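Long-range contacts in M32 carboxypeptidase (Chitinophagaceae bacterium, PDB 7A03), which probably acts as a metal-dependent carboxypeptidase of the M32 (Taq) family, trimming amino acids from the C-terminal ends of peptides: residues 346-350 with 361-365; 365-369 with 415-420; 382-386 with 405-411. One frame throughout, in Å; residues are numbered along the deposited sequence. Where two conformers were deposited one is given.

Contact 1: residues 346-350 with 361-365; sequences PSLIR and HIMIR
R350 and H361 mark the nearest approach of the two backbones, with their CA atoms 5.8 Å apart. Residues 346-349 form an irregular loop that enters a 3-10 turn at R350, while 361-365 is regular helix; no direct hydrogen bond joins them. The H361 imidazole, with CG anti to its carbonyl carbon (chi1 -66°), reaches into the bend of the loop. R350 CA sits over one ring face, 3.8 Å from the centroid, a CH-pi contact. At the ring edge CE1 comes within 3.2 Å of S347 O, near the ring plane, and L348 O lies in it. Water 1 links the two sides, lying 2.8 Å from H361 NE2 and the same from S347 OG. R350 CB packs over a face of the R365 guanidinium, 3.6 Å from NH2, and the two guanidinium planes stand 73° apart. Their NE atoms are close because both form salt bridges to OD2 of D408. R365 NH1 also donates to H361 O at 3.0 Å, from the face opposite to that used by R365 N. I349 and R350 open the IRxxAD motif of M32 carboxypeptidases. H361 ND1 bonds Y390 of helix 382-394, while I362 leans on helices 170-192 and 420-439.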
ATOM      1  N   PRO A 346     -10.003  15.409  11.503  1.00 16.87           N
ATOM      2  CA  PRO A 346     -10.866  14.217  11.494  1.00 18.92           C
ATOM      3  C   PRO A 346     -11.891  14.322  10.373  1.00 21.54           C
ATOM      4  O   PRO A 346     -12.486  15.380  10.150  1.00 22.59           O
ATOM      5  CB  PRO A 346     -11.526  14.254  12.875  1.00 24.34           C
ATOM      6  CG  PRO A 346     -10.543  15.018  13.730  1.00 27.83           C
ATOM      7  CD  PRO A 346      -9.962  16.065  12.823  1.00 20.08           C
ATOM      8  N   SER A 347     -12.061  13.226   9.636  1.00 18.83           N
ATOM      9  CA  SER A 347     -12.930  13.230   8.469  1.00 21.31           C
ATOM     10  C   SER A 347     -13.492  11.828   8.246  1.00 19.48           C
ATOM     11  O   SER A 347     -13.131  10.868   8.933  1.00 19.99           O
ATOM     12  CB  SER A 347     -12.204  13.817   7.258  1.00 21.54           C
ATOM     13  OG  SER A 347     -11.085  13.025   6.903  1.00 23.40           O
ATOM     14  N   LEU A 348     -14.382  11.717   7.263  1.00 18.71           N
ATOM     15  CA  LEU A 348     -15.184  10.513   7.067  1.00 20.76           C
ATOM     16  C   LEU A 348     -14.546   9.491   6.133  1.00 19.71           C
ATOM     17  O   LEU A 348     -14.770   8.287   6.311  1.00 18.73           O
ATOM     18  CB  LEU A 348     -16.562  10.900   6.521  1.00 24.47           C
ATOM     19  CG  LEU A 348     -17.448  11.644   7.526  1.00 23.86           C
ATOM     20  CD1 LEU A 348     -18.549  12.415   6.821  1.00 28.73           C
ATOM     21  CD2 LEU A 348     -18.046  10.656   8.506  1.00 27.38           C
ATOM     22  N   ILE A 349     -13.759   9.935   5.155  1.00 18.48           N
ATOM     23  CA  ILE A 349     -13.285   9.092   4.060  1.00 21.22           C
ATOM     24  C   ILE A 349     -11.806   8.793   4.261  1.00 20.98           C
ATOM     25  O   ILE A 349     -10.974   9.712   4.265  1.00 19.35           O
ATOM     26  CB  ILE A 349     -13.524   9.749   2.694  1.00 20.03           C
ATOM     27  CG1 ILE A 349     -15.005  10.108   2.530  1.00 24.50           C
ATOM     28  CG2 ILE A 349     -13.022   8.838   1.571  1.00 19.68           C
ATOM     29  CD1 ILE A 349     -15.942   8.904   2.595  1.00 25.35           C
ATOM     30  N   ARG A 350     -11.482   7.499   4.381  1.00 18.49           N
ATOM     31  CA  ARG A 350     -10.104   7.070   4.611  1.00 17.77           C
ATOM     32  C   ARG A 350      -9.158   7.583   3.533  1.00 18.21           C
ATOM     33  O   ARG A 350      -8.057   8.060   3.843  1.00 18.29           O
ATOM     34  CB  ARG A 350     -10.046   5.545   4.704  1.00 16.97           C
ATOM     35  CG  ARG A 350      -8.638   4.952   4.781  1.00 13.01           C
ATOM     36  CD  ARG A 350      -8.650   3.416   4.647  1.00 18.54           C
ATOM     37  NE  ARG A 350      -9.210   2.983   3.363  1.00 14.53           N
ATOM     38  CZ  ARG A 350      -8.516   2.944   2.225  1.00 16.11           C
ATOM     39  NH1 ARG A 350      -7.241   3.293   2.211  1.00 19.34           N
ATOM     40  NH2 ARG A 350      -9.085   2.565   1.085  1.00 21.24           N
ATOM     41  N   HIS A 361      -8.865   5.416  10.927  1.00 14.74           N
ATOM     42  CA  HIS A 361      -9.609   4.690   9.897  1.00 14.87           C
ATOM     43  C   HIS A 361      -9.136   3.242   9.842  1.00 14.15           C
ATOM     44  O   HIS A 361      -9.945   2.299   9.874  1.00 15.93           O
ATOM     45  CB  HIS A 361      -9.417   5.364   8.535  1.00 13.94           C
ATOM     46  CG  HIS A 361     -10.005   6.742   8.432  1.00 15.07           C
ATOM     47  ND1 HIS A 361     -11.306   6.982   8.023  1.00 14.84           N
ATOM     48  CD2 HIS A 361      -9.449   7.959   8.638  1.00 15.66           C
ATOM     49  CE1 HIS A 361     -11.529   8.284   8.016  1.00 16.50           C
ATOM     50  NE2 HIS A 361     -10.419   8.900   8.386  1.00 18.05           N
ATOM     51  N   ILE A 362      -7.813   3.044   9.862  1.00 13.98           N
ATOM     52  CA  ILE A 362      -7.328   1.675   9.736  1.00 13.88           C
ATOM     53  C   ILE A 362      -7.681   0.906  10.989  1.00 15.66           C
ATOM     54  O   ILE A 362      -8.124  -0.254  10.927  1.00 16.14           O
ATOM     55  CB  ILE A 362      -5.818   1.651   9.438  1.00 14.35           C
ATOM     56  CG1 ILE A 362      -5.511   2.346   8.112  1.00 14.25           C
ATOM     57  CG2 ILE A 362      -5.285   0.225   9.419  1.00 17.29           C
ATOM     58  CD1 ILE A 362      -6.035   1.602   6.883  1.00 14.54           C
ATOM     59  N   MET A 363      -7.536   1.546  12.148  0.54 14.49           N
ATOM     60  CA  MET A 363      -7.805   0.848  13.396  0.54 16.45           C
ATOM     61  C   MET A 363      -9.247   0.372  13.435  0.54 15.03           C
ATOM     62  O   MET A 363      -9.523  -0.774  13.829  0.54 15.19           O
ATOM     63  CB  MET A 363      -7.506   1.767  14.572  0.54 16.87           C
ATOM     64  CG  MET A 363      -7.526   1.073  15.915  0.54 19.78           C
ATOM     65  SD  MET A 363      -7.287   2.268  17.227  0.54 21.32           S
ATOM     66  CE  MET A 363      -8.857   3.126  17.178  0.54 22.54           C
ATOM     67  N   ILE A 364     -10.172   1.210  12.955  1.00 16.23           N
ATOM     68  CA  ILE A 364     -11.577   0.833  13.011  1.00 15.76           C
ATOM     69  C   ILE A 364     -11.806  -0.391  12.140  1.00 16.69           C
ATOM     70  O   ILE A 364     -12.406  -1.382  12.584  1.00 18.40           O
ATOM     71  CB  ILE A 364     -12.467   2.024  12.618  1.00 15.33           C
ATOM     72  CG1 ILE A 364     -12.439   3.066  13.740  1.00 17.18           C
ATOM     73  CG2 ILE A 364     -13.883   1.540  12.340  1.00 17.62           C
ATOM     74  CD1 ILE A 364     -12.872   4.437  13.300  1.00 17.86           C
ATOM     75  N   ARG A 365     -11.221  -0.389  10.936  1.00 16.69           N
ATOM     76  CA  ARG A 365     -11.382  -1.540  10.054  1.00 15.92           C
ATOM     77  C   ARG A 365     -10.756  -2.772  10.688  1.00 16.35           C
ATOM     78  O   ARG A 365     -11.350  -3.867  10.678  1.00 18.30           O
ATOM     79  CB  ARG A 365     -10.789  -1.230   8.675  1.00 15.82           C
ATOM     80  CG  ARG A 365     -11.643  -0.231   7.874  1.00 16.69           C
ATOM     81  CD  ARG A 365     -10.798   0.554   6.866  1.00 14.72           C
ATOM     82  NE  ARG A 365     -11.573   1.488   6.046  1.00 15.80           N
ATOM     83  CZ  ARG A 365     -12.131   2.617   6.497  1.00 15.94           C
ATOM     84  NH1 ARG A 365     -12.016   2.964   7.770  1.00 15.06           N
ATOM     85  NH2 ARG A 365     -12.800   3.418   5.674  1.00 17.46           N
TER
HETATM   86  O   HOH W   1      -9.822  11.552   8.876  1.00 17.23           O

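Contact 2: residues 365-369 with 415-420; sequences RYEIE and SFGYFP
The F419 ring lies broadside under the aliphatic part of R365: CD stands over the ring centre, almost on its normal and 3.4 Å from the centroid. Beyond CD the guanidinium turns up, its plane 81° from the ring, and F419 CZ meets it at the edge. With R365 CZ 5.3 Å from the centroid, any cation-pi attraction is weak. E369, one helical turn on, approaches the same ring at its rim, with OE2 near the ring plane and 3.3 Å from F419 CD2. Its CG is anti to the carbonyl carbon (chi1 -77°) and the chain beyond is extended, which carries the carboxylate into the loop. There OE1 takes the N-H of G417 on its syn side, though well out of the carboxylate plane, in a 2.9 Å bond with an angle of 164°. Water 2 donates to OE2 over 2.6 Å and to S415 O, and accepts from F419 N. Y157 adds a bond to OE1 and W411 NE1 one to OE2, so each oxygen of the buried carboxylate has at least two partners. F416 CD2 lies 3.9 Å from E369 CG, its ring stacked on W411. Y366 CD1 touches P420 CG. The middle of helix 358-374 is docked on the loop leading to helix 420-439, E369 gripped inside. Helix 157-164 packs on F416 and P420, and helix 170-192 on Y366, whose hydroxyl bonds D174.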
ATOM      1  N   ARG A 365     -11.221  -0.389  10.936  1.00 16.69           N
ATOM      2  CA  ARG A 365     -11.382  -1.540  10.054  1.00 15.92           C
ATOM      3  C   ARG A 365     -10.756  -2.772  10.688  1.00 16.35           C
ATOM      4  O   ARG A 365     -11.350  -3.867  10.678  1.00 18.30           O
ATOM      5  CB  ARG A 365     -10.789  -1.230   8.675  1.00 15.82           C
ATOM      6  CG  ARG A 365     -11.643  -0.231   7.874  1.00 16.69           C
ATOM      7  CD  ARG A 365     -10.798   0.554   6.866  1.00 14.72           C
ATOM      8  NE  ARG A 365     -11.573   1.488   6.046  1.00 15.80           N
ATOM      9  CZ  ARG A 365     -12.131   2.617   6.497  1.00 15.94           C
ATOM     10  NH1 ARG A 365     -12.016   2.964   7.770  1.00 15.06           N
ATOM     11  NH2 ARG A 365     -12.800   3.418   5.674  1.00 17.46           N
ATOM     12  N   TYR A 366      -9.605  -2.587  11.344  1.00 16.78           N
ATOM     13  CA  TYR A 366      -8.962  -3.726  11.978  1.00 16.79           C
ATOM     14  C   TYR A 366      -9.875  -4.315  13.044  1.00 19.54           C
ATOM     15  O   TYR A 366     -10.163  -5.526  13.039  1.00 17.69           O
ATOM     16  CB  TYR A 366      -7.592  -3.309  12.522  1.00 15.55           C
ATOM     17  CG  TYR A 366      -6.967  -4.282  13.470  1.00 14.88           C
ATOM     18  CD1 TYR A 366      -6.364  -5.447  13.016  1.00 15.13           C
ATOM     19  CD2 TYR A 366      -6.968  -4.028  14.835  1.00 15.22           C
ATOM     20  CE1 TYR A 366      -5.808  -6.337  13.899  1.00 14.98           C
ATOM     21  CE2 TYR A 366      -6.395  -4.924  15.733  1.00 16.56           C
ATOM     22  CZ  TYR A 366      -5.814  -6.076  15.243  1.00 16.98           C
ATOM     23  OH  TYR A 366      -5.234  -6.983  16.093  1.00 17.44           O
ATOM     24  N   GLU A 367     -10.438  -3.457  13.905  1.00 18.93           N
ATOM     25  CA  GLU A 367     -11.223  -4.016  14.998  1.00 17.69           C
ATOM     26  C   GLU A 367     -12.449  -4.712  14.443  1.00 19.39           C
ATOM     27  O   GLU A 367     -12.779  -5.837  14.855  1.00 23.30           O
ATOM     28  CB  GLU A 367     -11.604  -2.955  16.035  1.00 18.29           C
ATOM     29  CG  GLU A 367     -10.425  -2.181  16.626  1.00 22.96           C
ATOM     30  CD  GLU A 367      -9.489  -3.020  17.491  1.00 25.12           C
ATOM     31  OE1 GLU A 367      -9.878  -4.124  17.933  1.00 25.37           O
ATOM     32  OE2 GLU A 367      -8.350  -2.559  17.736  1.00 30.78           O
ATOM     33  N   ILE A 368     -13.060  -4.113  13.419  1.00 16.24           N
ATOM     34  CA  ILE A 368     -14.264  -4.700  12.860  1.00 17.86           C
ATOM     35  C   ILE A 368     -13.930  -6.027  12.211  1.00 22.87           C
ATOM     36  O   ILE A 368     -14.600  -7.041  12.460  1.00 22.93           O
ATOM     37  CB  ILE A 368     -14.937  -3.714  11.892  1.00 22.37           C
ATOM     38  CG1 ILE A 368     -15.677  -2.639  12.684  1.00 20.98           C
ATOM     39  CG2 ILE A 368     -15.869  -4.448  10.926  1.00 24.39           C
ATOM     40  CD1 ILE A 368     -16.155  -1.498  11.845  1.00 23.74           C
ATOM     41  N   GLU A 369     -12.838  -6.069  11.435  1.00 17.34           N
ATOM     42  CA  GLU A 369     -12.515  -7.328  10.783  1.00 19.03           C
ATOM     43  C   GLU A 369     -12.227  -8.384  11.822  1.00 21.01           C
ATOM     44  O   GLU A 369     -12.701  -9.528  11.708  1.00 20.63           O
ATOM     45  CB  GLU A 369     -11.342  -7.176   9.821  1.00 16.79           C
ATOM     46  CG  GLU A 369     -11.732  -6.522   8.525  1.00 16.44           C
ATOM     47  CD  GLU A 369     -10.595  -6.427   7.557  1.00 19.02           C
ATOM     48  OE1 GLU A 369      -9.543  -7.048   7.813  1.00 19.91           O
ATOM     49  OE2 GLU A 369     -10.758  -5.727   6.541  1.00 18.88           O
ATOM     50  N   SER A 415     -10.936  -9.166   0.474  1.00 17.43           N
ATOM     51  CA  SER A 415      -9.626  -8.785   1.000  1.00 16.41           C
ATOM     52  C   SER A 415      -9.762  -8.437   2.479  1.00 17.11           C
ATOM     53  O   SER A 415      -9.905  -7.279   2.875  1.00 21.68           O
ATOM     54  CB  SER A 415      -8.994  -7.663   0.181  1.00 20.05           C
ATOM     55  OG  SER A 415      -9.180  -7.850  -1.218  1.00 20.55           O
ATOM     56  N   PHE A 416      -9.742  -9.484   3.300  1.00 16.39           N
ATOM     57  CA  PHE A 416      -9.754  -9.378   4.752  1.00 17.75           C
ATOM     58  C   PHE A 416      -8.334  -9.601   5.256  1.00 16.93           C
ATOM     59  O   PHE A 416      -7.652 -10.537   4.827  1.00 17.38           O
ATOM     60  CB  PHE A 416     -10.709 -10.419   5.356  1.00 17.95           C
ATOM     61  CG  PHE A 416     -12.167 -10.039   5.243  1.00 17.19           C
ATOM     62  CD1 PHE A 416     -12.822 -10.098   4.021  1.00 22.29           C
ATOM     63  CD2 PHE A 416     -12.869  -9.588   6.355  1.00 21.24           C
ATOM     64  CE1 PHE A 416     -14.158  -9.747   3.915  1.00 27.22           C
ATOM     65  CE2 PHE A 416     -14.205  -9.236   6.254  1.00 24.77           C
ATOM     66  CZ  PHE A 416     -14.844  -9.306   5.037  1.00 22.99           C
ATOM     67  N   GLY A 417      -7.906  -8.759   6.196  1.00 16.48           N
ATOM     68  CA  GLY A 417      -6.539  -8.748   6.653  1.00 18.82           C
ATOM     69  C   GLY A 417      -5.635  -7.808   5.882  1.00 16.89           C
ATOM     70  O   GLY A 417      -4.427  -7.782   6.151  1.00 17.82           O
ATOM     71  N   TYR A 418      -6.185  -7.026   4.947  1.00 14.65           N
ATOM     72  CA  TYR A 418      -5.433  -6.140   4.067  1.00 12.74           C
ATOM     73  C   TYR A 418      -5.200  -4.776   4.706  1.00 14.90           C
ATOM     74  O   TYR A 418      -4.085  -4.245   4.680  1.00 15.47           O
ATOM     75  CB  TYR A 418      -6.215  -5.971   2.754  1.00 20.92           C
ATOM     76  CG  TYR A 418      -5.464  -5.322   1.607  1.00 17.16           C
ATOM     77  CD1 TYR A 418      -5.154  -3.970   1.614  1.00 16.91           C
ATOM     78  CD2 TYR A 418      -5.101  -6.067   0.491  1.00 19.07           C
ATOM     79  CE1 TYR A 418      -4.477  -3.381   0.553  1.00 19.86           C
ATOM     80  CE2 TYR A 418      -4.428  -5.491  -0.570  1.00 19.28           C
ATOM     81  CZ  TYR A 418      -4.114  -4.159  -0.531  1.00 23.14           C
ATOM     82  OH  TYR A 418      -3.441  -3.601  -1.594  1.00 25.99           O
ATOM     83  N   PHE A 419      -6.247  -4.203   5.287  1.00 14.07           N
ATOM     84  CA  PHE A 419      -6.156  -2.830   5.770  1.00 12.96           C
ATOM     85  C   PHE A 419      -4.963  -2.551   6.690  1.00 13.03           C
ATOM     86  O   PHE A 419      -4.346  -1.475   6.541  1.00 12.92           O
ATOM     87  CB  PHE A 419      -7.475  -2.422   6.448  1.00 14.67           C
ATOM     88  CG  PHE A 419      -8.575  -2.051   5.492  1.00 15.16           C
ATOM     89  CD1 PHE A 419      -8.435  -0.970   4.632  1.00 13.49           C
ATOM     90  CD2 PHE A 419      -9.771  -2.759   5.484  1.00 15.90           C
ATOM     91  CE1 PHE A 419      -9.470  -0.621   3.746  1.00 17.32           C
ATOM     92  CE2 PHE A 419     -10.799  -2.413   4.618  1.00 14.54           C
ATOM     93  CZ  PHE A 419     -10.651  -1.341   3.750  1.00 13.75           C
ATOM     94  N   PRO A 420      -4.593  -3.423   7.642  1.00 13.24           N
ATOM     95  CA  PRO A 420      -3.482  -3.062   8.539  1.00 15.33           C
ATOM     96  C   PRO A 420      -2.195  -2.718   7.804  1.00 16.65           C
ATOM     97  O   PRO A 420      -1.412  -1.903   8.314  1.00 16.27           O
ATOM     98  CB  PRO A 420      -3.320  -4.304   9.429  1.00 15.49           C
ATOM     99  CG  PRO A 420      -4.655  -4.948   9.419  1.00 17.61           C
ATOM    100  CD  PRO A 420      -5.205  -4.712   8.035  1.00 13.44           C
TER
HETATM  101  O   HOH W   2      -8.803  -5.752   4.756  1.00 16.56           O

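Contact 3: residues 382-386 with 405-411; sequences LNKTW and VLQDIHW
The backbone of V405 lies over one face of the W386 indole, with CA 3.8 Å from the centroid of the six-membered ring, a CH-pi contact. CG of W386 is anti to the backbone N (chi1 -180°), which swings the ring out over the loop. V405 CG2 meets W386 CE3 at 3.8 Å, while V405 CG1 turns away from the ring and rests on N383 CB. W386 NE1 and V405 N are both donors, so their closeness is packing and not a bond. Two more residues meet the indole near its plane: NE2 of Q407 lies 3.8 Å from CZ2, its amide 53° from the ring, and W411 CH2 lies 3.9 Å from CZ3. L382 CD2 completes the apolar cluster, 3.8 Å from W411 CZ3. Starting at G404, this loop reads GxxQDxHW, a sequence motif of M32 carboxypeptidases. Q407 is fixed by the chain around it: NE2 donates to L348 O and G404 O, and OE1 accepts from R350 N. The R365 guanidinium packs on W386. Helix 129-150 touches L382 and V405, and I368 of helix 358-374 packs on L382, W386 and W411.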
ATOM      1  N   LEU A 382     -24.146  -3.708  10.606  1.00 27.49           N
ATOM      2  CA  LEU A 382     -22.744  -3.309  10.645  1.00 24.74           C
ATOM      3  C   LEU A 382     -22.583  -1.811  10.428  1.00 27.59           C
ATOM      4  O   LEU A 382     -21.599  -1.221  10.892  1.00 25.85           O
ATOM      5  CB  LEU A 382     -21.949  -4.106   9.615  1.00 25.49           C
ATOM      6  CG  LEU A 382     -20.426  -4.015   9.724  1.00 25.58           C
ATOM      7  CD1 LEU A 382     -19.957  -4.586  11.049  1.00 28.61           C
ATOM      8  CD2 LEU A 382     -19.768  -4.728   8.571  1.00 24.74           C
ATOM      9  N   ASN A 383     -23.529  -1.178   9.728  1.00 30.21           N
ATOM     10  CA  ASN A 383     -23.447   0.266   9.533  1.00 30.28           C
ATOM     11  C   ASN A 383     -23.503   1.006  10.866  1.00 27.99           C
ATOM     12  O   ASN A 383     -22.762   1.972  11.074  1.00 29.32           O
ATOM     13  CB  ASN A 383     -24.549   0.741   8.585  1.00 32.35           C
ATOM     14  CG  ASN A 383     -25.931   0.371   9.074  1.00 32.27           C
ATOM     15  OD1 ASN A 383     -26.131  -0.693   9.655  1.00 32.07           O
ATOM     16  ND2 ASN A 383     -26.895   1.257   8.848  1.00 42.67           N
ATOM     17  N   LYS A 384     -24.353   0.553  11.790  1.00 27.48           N
ATOM     18  CA  LYS A 384     -24.406   1.182  13.107  1.00 30.65           C
ATOM     19  C   LYS A 384     -23.097   0.993  13.863  1.00 32.31           C
ATOM     20  O   LYS A 384     -22.594   1.931  14.495  1.00 25.03           O
ATOM     21  CB  LYS A 384     -25.585   0.636  13.916  1.00 32.79           C
ATOM     22  CG  LYS A 384     -25.757   1.327  15.263  1.00 36.09           C
ATOM     23  CD  LYS A 384     -26.353   0.418  16.319  1.00 40.75           C
ATOM     24  CE  LYS A 384     -25.548   0.460  17.612  1.00 43.83           C
ATOM     25  NZ  LYS A 384     -25.882   1.644  18.453  1.00 45.14           N
ATOM     26  N   THR A 385     -22.533  -0.217  13.810  1.00 30.48           N
ATOM     27  CA  THR A 385     -21.247  -0.482  14.449  1.00 24.13           C
ATOM     28  C   THR A 385     -20.173   0.453  13.905  1.00 20.11           C
ATOM     29  O   THR A 385     -19.422   1.084  14.669  1.00 22.81           O
ATOM     30  CB  THR A 385     -20.868  -1.940  14.175  1.00 27.01           C
ATOM     31  OG1 THR A 385     -21.884  -2.799  14.718  1.00 30.02           O
ATOM     32  CG2 THR A 385     -19.531  -2.279  14.794  1.00 23.18           C
ATOM     33  N   TRP A 386     -20.088   0.532  12.578  1.00 21.70           N
ATOM     34  CA  TRP A 386     -19.144   1.412  11.903  1.00 20.34           C
ATOM     35  C   TRP A 386     -19.321   2.851  12.371  1.00 24.82           C
ATOM     36  O   TRP A 386     -18.354   3.512  12.771  1.00 23.50           O
ATOM     37  CB  TRP A 386     -19.385   1.297  10.397  1.00 20.41           C
ATOM     38  CG  TRP A 386     -18.500   2.129   9.538  1.00 19.73           C
ATOM     39  CD1 TRP A 386     -18.610   3.468   9.286  1.00 18.64           C
ATOM     40  CD2 TRP A 386     -17.374   1.674   8.782  1.00 21.70           C
ATOM     41  NE1 TRP A 386     -17.618   3.876   8.438  1.00 17.04           N
ATOM     42  CE2 TRP A 386     -16.845   2.792   8.105  1.00 21.93           C
ATOM     43  CE3 TRP A 386     -16.758   0.426   8.616  1.00 21.13           C
ATOM     44  CZ2 TRP A 386     -15.724   2.706   7.283  1.00 19.23           C
ATOM     45  CZ3 TRP A 386     -15.647   0.336   7.794  1.00 18.93           C
ATOM     46  CH2 TRP A 386     -15.141   1.473   7.136  1.00 19.99           C
ATOM     47  N   VAL A 405     -19.858   2.779   5.985  1.00 25.17           N
ATOM     48  CA  VAL A 405     -19.420   1.392   5.842  1.00 21.40           C
ATOM     49  C   VAL A 405     -19.245   0.956   4.391  1.00 24.06           C
ATOM     50  O   VAL A 405     -18.515  -0.003   4.119  1.00 21.92           O
ATOM     51  CB  VAL A 405     -20.370   0.463   6.627  1.00 25.94           C
ATOM     52  CG1 VAL A 405     -21.752   0.422   5.976  1.00 24.22           C
ATOM     53  CG2 VAL A 405     -19.786  -0.927   6.744  1.00 18.81           C
ATOM     54  N   LEU A 406     -19.877   1.635   3.441  1.00 25.33           N
ATOM     55  CA  LEU A 406     -19.789   1.237   2.043  1.00 22.82           C
ATOM     56  C   LEU A 406     -18.698   1.974   1.266  1.00 23.31           C
ATOM     57  O   LEU A 406     -18.672   1.891   0.035  1.00 22.54           O
ATOM     58  CB  LEU A 406     -21.144   1.425   1.351  1.00 25.97           C
ATOM     59  CG  LEU A 406     -22.322   0.572   1.821  1.00 27.87           C
ATOM     60  CD1 LEU A 406     -23.575   0.971   1.065  1.00 30.15           C
ATOM     61  CD2 LEU A 406     -22.034  -0.914   1.614  1.00 26.55           C
ATOM     62  N   GLN A 407     -17.786   2.686   1.944  1.00 20.59           N
ATOM     63  CA  GLN A 407     -16.840   3.521   1.206  1.00 20.62           C
ATOM     64  C   GLN A 407     -15.740   2.710   0.526  1.00 19.07           C
ATOM     65  O   GLN A 407     -15.280   3.087  -0.555  1.00 23.31           O
ATOM     66  CB  GLN A 407     -16.239   4.603   2.109  1.00 21.18           C
ATOM     67  CG  GLN A 407     -15.459   4.088   3.320  1.00 21.09           C
ATOM     68  CD  GLN A 407     -14.925   5.235   4.177  1.00 20.26           C
ATOM     69  OE1 GLN A 407     -13.782   5.653   4.021  1.00 20.02           O
ATOM     70  NE2 GLN A 407     -15.766   5.759   5.068  1.00 21.70           N
ATOM     71  N   ASP A 408     -15.290   1.624   1.141  1.00 17.98           N
ATOM     72  CA  ASP A 408     -14.101   0.916   0.687  1.00 17.48           C
ATOM     73  C   ASP A 408     -14.489  -0.409   0.047  1.00 18.59           C
ATOM     74  O   ASP A 408     -15.369  -1.118   0.547  1.00 22.49           O
ATOM     75  CB  ASP A 408     -13.119   0.687   1.842  1.00 15.84           C
ATOM     76  CG  ASP A 408     -12.284   1.912   2.129  1.00 19.94           C
ATOM     77  OD1 ASP A 408     -12.019   2.675   1.178  1.00 18.91           O
ATOM     78  OD2 ASP A 408     -11.881   2.112   3.298  1.00 18.09           O
ATOM     79  N   ILE A 409     -13.814  -0.734  -1.062  1.00 22.11           N
ATOM     80  CA  ILE A 409     -14.155  -1.900  -1.876  1.00 24.22           C
ATOM     81  C   ILE A 409     -13.594  -3.204  -1.335  1.00 23.94           C
ATOM     82  O   ILE A 409     -14.020  -4.278  -1.783  1.00 20.20           O
ATOM     83  CB  ILE A 409     -13.645  -1.661  -3.311  1.00 22.04           C
ATOM     84  CG1 ILE A 409     -14.368  -2.565  -4.320  1.00 23.26           C
ATOM     85  CG2 ILE A 409     -12.127  -1.843  -3.384  1.00 22.20           C
ATOM     86  CD1 ILE A 409     -14.091  -2.180  -5.785  1.00 27.64           C
ATOM     87  N   HIS A 410     -12.690  -3.140  -0.351  1.00 20.04           N
ATOM     88  CA  HIS A 410     -11.855  -4.288  -0.010  1.00 17.11           C
ATOM     89  C   HIS A 410     -12.690  -5.515   0.329  1.00 20.47           C
ATOM     90  O   HIS A 410     -12.426  -6.616  -0.173  1.00 22.37           O
ATOM     91  CB  HIS A 410     -10.886  -3.925   1.123  1.00 16.90           C
ATOM     92  CG  HIS A 410      -9.936  -2.820   0.767  1.00 18.78           C
ATOM     93  ND1 HIS A 410     -10.360  -1.572   0.363  1.00 21.01           N
ATOM     94  CD2 HIS A 410      -8.582  -2.777   0.754  1.00 19.49           C
ATOM     95  CE1 HIS A 410      -9.311  -0.809   0.114  1.00 19.42           C
ATOM     96  NE2 HIS A 410      -8.219  -1.517   0.344  1.00 20.07           N
ATOM     97  N   TRP A 411     -13.729  -5.337   1.149  1.00 16.21           N
ATOM     98  CA  TRP A 411     -14.505  -6.475   1.621  1.00 21.46           C
ATOM     99  C   TRP A 411     -15.237  -7.159   0.477  1.00 22.47           C
ATOM    100  O   TRP A 411     -15.331  -8.391   0.447  1.00 23.42           O
ATOM    101  CB  TRP A 411     -15.483  -6.034   2.709  1.00 19.72           C
ATOM    102  CG  TRP A 411     -14.789  -5.617   3.982  1.00 22.51           C
ATOM    103  CD1 TRP A 411     -13.505  -5.900   4.345  1.00 17.46           C
ATOM    104  CD2 TRP A 411     -15.353  -4.871   5.057  1.00 20.99           C
ATOM    105  NE1 TRP A 411     -13.224  -5.354   5.578  1.00 18.32           N
ATOM    106  CE2 TRP A 411     -14.349  -4.727   6.041  1.00 21.93           C
ATOM    107  CE3 TRP A 411     -16.609  -4.305   5.287  1.00 19.02           C
ATOM    108  CZ2 TRP A 411     -14.568  -4.044   7.234  1.00 22.13           C
ATOM    109  CZ3 TRP A 411     -16.822  -3.626   6.471  1.00 21.37           C
ATOM    110  CH2 TRP A 411     -15.807  -3.497   7.422  1.00 18.86           C
TER

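Overall arrangement
From the N-terminal side, the chain leaves helix 334-341, and contact 1 closes a short loop of ten residues by laying 346-350 on the early turns of helix 358-374. Contact 2 opens on that same helix, sharing R365, and closes a far longer loop at 415-420. Contact 3 nests inside it, folding 405-411 back onto the start of helix 382-394. Their centres are 11 to 12 Å apart, and the inner segment 405-411 touches both of the other contacts. Helices 358-374 and 382-394 and the approach to helix 420-439 are thereby tied together.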